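Putative sulfurtransferase dsrE (Allochromatium vinosum, PDB 2HY5) is of uncertain function but is probably a sulfurtransferase that carries persulfide sulfur during the oxidation of intracellular sulfur. Local coordinates at residues Glu33-Phe38 / Leu115-Ile120. Residues are numbered along the deposited sequence; the frame is centred on the assembly and turned at random.
Sequences EIFRVF and LVEAAI
L115 sets its CB over the middle of the F38 ring, 3.6 Å from the centroid and 5° off the ring normal, a CH-pi contact centred on the face. L115 CG stands anti to its own N (chi1 170°), which directs the branch along F38, where CD1 lies 3.8 Å from F38 CB. Replacing F38 by an alanine is likely to take the aromatic face from under L115 CB and open a gap toward C78, whose side chain lies about 4 Å from that of F38 and which by similarity forms the persulfide. A118 takes up the next helical turn: its CB meets the edge of the F35 ring near the ring plane, 3.7 Å from F35 CD2, and stands 4.0 Å from R36 CB. F35 CE2 also lies over one face of the R36 guanidinium. R36 NH1 and E117 OE2, at 4.1 Å, are too far apart for a salt bridge; a water accepts from R36 NH2 and donates to E117 OE2 (2.9 Å). The arginine's direct ionic partner is D74, through NE, while NH1 bonds to Q114 O. Segments 33-38 and 115-120 run nearly antiparallel (159°), as helix-on-sheet packing in a parallel alpha/beta fold: helix 113-121 lies on one face of strand 33-39, itself between strands 75-78 and 2-7, and helix 16-29 meets I34 on the other. F35 of the neighbouring DsrF chain packs on V116 and E117.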
ATOM      1  N   GLU A  33     -13.939 -26.761   1.639  1.00  9.23           N
ATOM      2  CA  GLU A  33     -15.058 -25.841   1.590  1.00 10.68           C
ATOM      3  C   GLU A  33     -14.608 -24.416   1.886  1.00 10.58           C
ATOM      4  O   GLU A  33     -13.791 -24.186   2.774  1.00 10.56           O
ATOM      5  CB  GLU A  33     -16.107 -26.255   2.617  1.00 21.94           C
ATOM      6  CG  GLU A  33     -17.330 -25.357   2.662  1.00 28.28           C
ATOM      7  CD  GLU A  33     -18.278 -25.735   3.786  1.00 32.23           C
ATOM      8  OE1 GLU A  33     -18.670 -26.919   3.861  1.00 33.18           O
ATOM      9  OE2 GLU A  33     -18.629 -24.846   4.595  1.00 34.05           O
ATOM     10  N   ILE A  34     -15.122 -23.463   1.122  1.00  9.82           N
ATOM     11  CA  ILE A  34     -14.822 -22.063   1.376  1.00 10.83           C
ATOM     12  C   ILE A  34     -16.153 -21.559   1.918  1.00 11.13           C
ATOM     13  O   ILE A  34     -17.113 -21.364   1.172  1.00 12.39           O
ATOM     14  CB  ILE A  34     -14.428 -21.306   0.090  1.00 12.32           C
ATOM     15  CG1 ILE A  34     -13.052 -21.790  -0.380  1.00 12.30           C
ATOM     16  CG2 ILE A  34     -14.393 -19.797   0.353  1.00 13.30           C
ATOM     17  CD1 ILE A  34     -12.529 -21.090  -1.614  1.00 14.77           C
ATOM     18  N   PHE A  35     -16.208 -21.401   3.234  1.00  8.95           N
ATOM     19  CA  PHE A  35     -17.411 -20.971   3.925  1.00  9.30           C
ATOM     20  C   PHE A  35     -17.863 -19.575   3.516  1.00 10.10           C
ATOM     21  O   PHE A  35     -19.061 -19.302   3.442  1.00 10.40           O
ATOM     22  CB  PHE A  35     -17.175 -21.019   5.435  1.00 12.15           C
ATOM     23  CG  PHE A  35     -18.386 -20.679   6.249  1.00 14.05           C
ATOM     24  CD1 PHE A  35     -19.386 -21.624   6.458  1.00 16.59           C
ATOM     25  CD2 PHE A  35     -18.530 -19.415   6.803  1.00 14.31           C
ATOM     26  CE1 PHE A  35     -20.514 -21.312   7.210  1.00 18.32           C
ATOM     27  CE2 PHE A  35     -19.654 -19.089   7.555  1.00 17.48           C
ATOM     28  CZ  PHE A  35     -20.648 -20.040   7.761  1.00 18.00           C
ATOM     29  N   ARG A  36     -16.903 -18.694   3.252  1.00  8.93           N
ATOM     30  CA  ARG A  36     -17.227 -17.329   2.864  1.00  7.70           C
ATOM     31  C   ARG A  36     -15.980 -16.583   2.406  1.00  7.63           C
ATOM     32  O   ARG A  36     -14.887 -16.820   2.915  1.00  8.44           O
ATOM     33  CB  ARG A  36     -17.861 -16.600   4.056  1.00  9.69           C
ATOM     34  CG  ARG A  36     -18.238 -15.129   3.830  1.00  8.40           C
ATOM     35  CD  ARG A  36     -19.120 -14.644   4.984  1.00 11.16           C
ATOM     36  NE  ARG A  36     -20.364 -15.408   5.011  1.00  9.97           N
ATOM     37  CZ  ARG A  36     -20.989 -15.818   6.110  1.00 11.20           C
ATOM     38  NH1 ARG A  36     -20.504 -15.543   7.312  1.00 10.56           N
ATOM     39  NH2 ARG A  36     -22.099 -16.538   5.998  1.00 11.54           N
ATOM     40  N   VAL A  37     -16.159 -15.711   1.421  1.00  7.92           N
ATOM     41  CA  VAL A  37     -15.087 -14.871   0.907  1.00  8.83           C
ATOM     42  C   VAL A  37     -15.551 -13.486   1.330  1.00  9.27           C
ATOM     43  O   VAL A  37     -16.594 -13.008   0.878  1.00  8.47           O
ATOM     44  CB  VAL A  37     -14.988 -14.930  -0.631  1.00  9.28           C
ATOM     45  CG1 VAL A  37     -13.823 -14.070  -1.108  1.00  9.75           C
ATOM     46  CG2 VAL A  37     -14.800 -16.364  -1.090  1.00 10.18           C
ATOM     47  N   PHE A  38     -14.791 -12.855   2.214  1.00  7.71           N
ATOM     48  CA  PHE A  38     -15.168 -11.550   2.727  1.00  8.62           C
ATOM     49  C   PHE A  38     -14.241 -10.439   2.251  1.00  8.14           C
ATOM     50  O   PHE A  38     -13.027 -10.521   2.415  1.00  8.73           O
ATOM     51  CB  PHE A  38     -15.189 -11.599   4.257  1.00  7.62           C
ATOM     52  CG  PHE A  38     -15.854 -10.416   4.889  1.00  7.78           C
ATOM     53  CD1 PHE A  38     -15.161  -9.226   5.077  1.00  9.23           C
ATOM     54  CD2 PHE A  38     -17.190 -10.483   5.269  1.00  9.33           C
ATOM     55  CE1 PHE A  38     -15.790  -8.115   5.634  1.00  9.30           C
ATOM     56  CE2 PHE A  38     -17.833  -9.380   5.827  1.00  9.52           C
ATOM     57  CZ  PHE A  38     -17.132  -8.192   6.010  1.00 11.55           C
ATOM     58  N   LEU A 115     -17.937 -11.566   8.816  1.00  9.30           N
ATOM     59  CA  LEU A 115     -16.525 -11.935   8.762  1.00  8.82           C
ATOM     60  C   LEU A 115     -16.171 -12.704  10.032  1.00 10.31           C
ATOM     61  O   LEU A 115     -15.597 -13.791   9.981  1.00  8.97           O
ATOM     62  CB  LEU A 115     -15.640 -10.687   8.665  1.00  9.66           C
ATOM     63  CG  LEU A 115     -14.135 -10.940   8.836  1.00  9.32           C
ATOM     64  CD1 LEU A 115     -13.631 -11.837   7.719  1.00  8.60           C
ATOM     65  CD2 LEU A 115     -13.387  -9.613   8.842  1.00 10.39           C
ATOM     66  N   VAL A 116     -16.517 -12.127  11.178  1.00  7.96           N
ATOM     67  CA  VAL A 116     -16.237 -12.769  12.454  1.00  7.97           C
ATOM     68  C   VAL A 116     -16.957 -14.111  12.504  1.00  9.23           C
ATOM     69  O   VAL A 116     -16.403 -15.112  12.958  1.00  8.98           O
ATOM     70  CB  VAL A 116     -16.706 -11.887  13.627  1.00 10.32           C
ATOM     71  CG1 VAL A 116     -16.441 -12.591  14.948  1.00 10.78           C
ATOM     72  CG2 VAL A 116     -15.977 -10.545  13.580  1.00 10.82           C
ATOM     73  N   GLU A 117     -18.189 -14.125  12.015  1.00  9.04           N
ATOM     74  CA  GLU A 117     -18.992 -15.336  11.989  1.00 11.61           C
ATOM     75  C   GLU A 117     -18.266 -16.440  11.216  1.00 10.29           C
ATOM     76  O   GLU A 117     -18.232 -17.593  11.653  1.00 11.33           O
ATOM     77  CB  GLU A 117     -20.344 -15.038  11.337  1.00 40.43           C
ATOM     78  CG  GLU A 117     -21.511 -15.713  12.022  1.00 49.90           C
ATOM     79  CD  GLU A 117     -21.511 -17.208  11.826  1.00 52.55           C
ATOM     80  OE1 GLU A 117     -21.789 -17.935  12.804  1.00 56.19           O
ATOM     81  OE2 GLU A 117     -21.246 -17.656  10.692  1.00 56.99           O
ATOM     82  N   ALA A 118     -17.680 -16.082  10.077  1.00  8.33           N
ATOM     83  CA  ALA A 118     -16.961 -17.046   9.246  1.00  8.17           C
ATOM     84  C   ALA A 118     -15.702 -17.548   9.942  1.00  9.23           C
ATOM     85  O   ALA A 118     -15.346 -18.723   9.820  1.00  7.68           O
ATOM     86  CB  ALA A 118     -16.598 -16.420   7.893  1.00  6.59           C
ATOM     87  N   ALA A 119     -15.026 -16.655  10.661  1.00  8.68           N
ATOM     88  CA  ALA A 119     -13.814 -17.017  11.389  1.00 10.37           C
ATOM     89  C   ALA A 119     -14.150 -18.045  12.459  1.00 11.64           C
ATOM     90  O   ALA A 119     -13.333 -18.911  12.785  1.00 12.97           O
ATOM     91  CB  ALA A 119     -13.189 -15.776  12.030  1.00  8.07           C
ATOM     92  N   ILE A 120     -15.357 -17.955  13.003  1.00 11.43           N
ATOM     93  CA  ILE A 120     -15.800 -18.890  14.031  1.00 12.73           C
ATOM     94  C   ILE A 120     -16.158 -20.248  13.428  1.00 13.58           C
ATOM     95  O   ILE A 120     -15.798 -21.293  13.974  1.00 14.73           O
ATOM     96  CB  ILE A 120     -17.036 -18.346  14.785  1.00 13.04           C
ATOM     97  CG1 ILE A 120     -16.655 -17.077  15.557  1.00 13.13           C
ATOM     98  CG2 ILE A 120     -17.586 -19.408  15.722  1.00 13.10           C
ATOM     99  CD1 ILE A 120     -17.808 -16.438  16.310  1.00 15.53           C
TER
HETATM  100  O   HOH W   1     -23.034 -16.824   8.570  1.00 25.29           O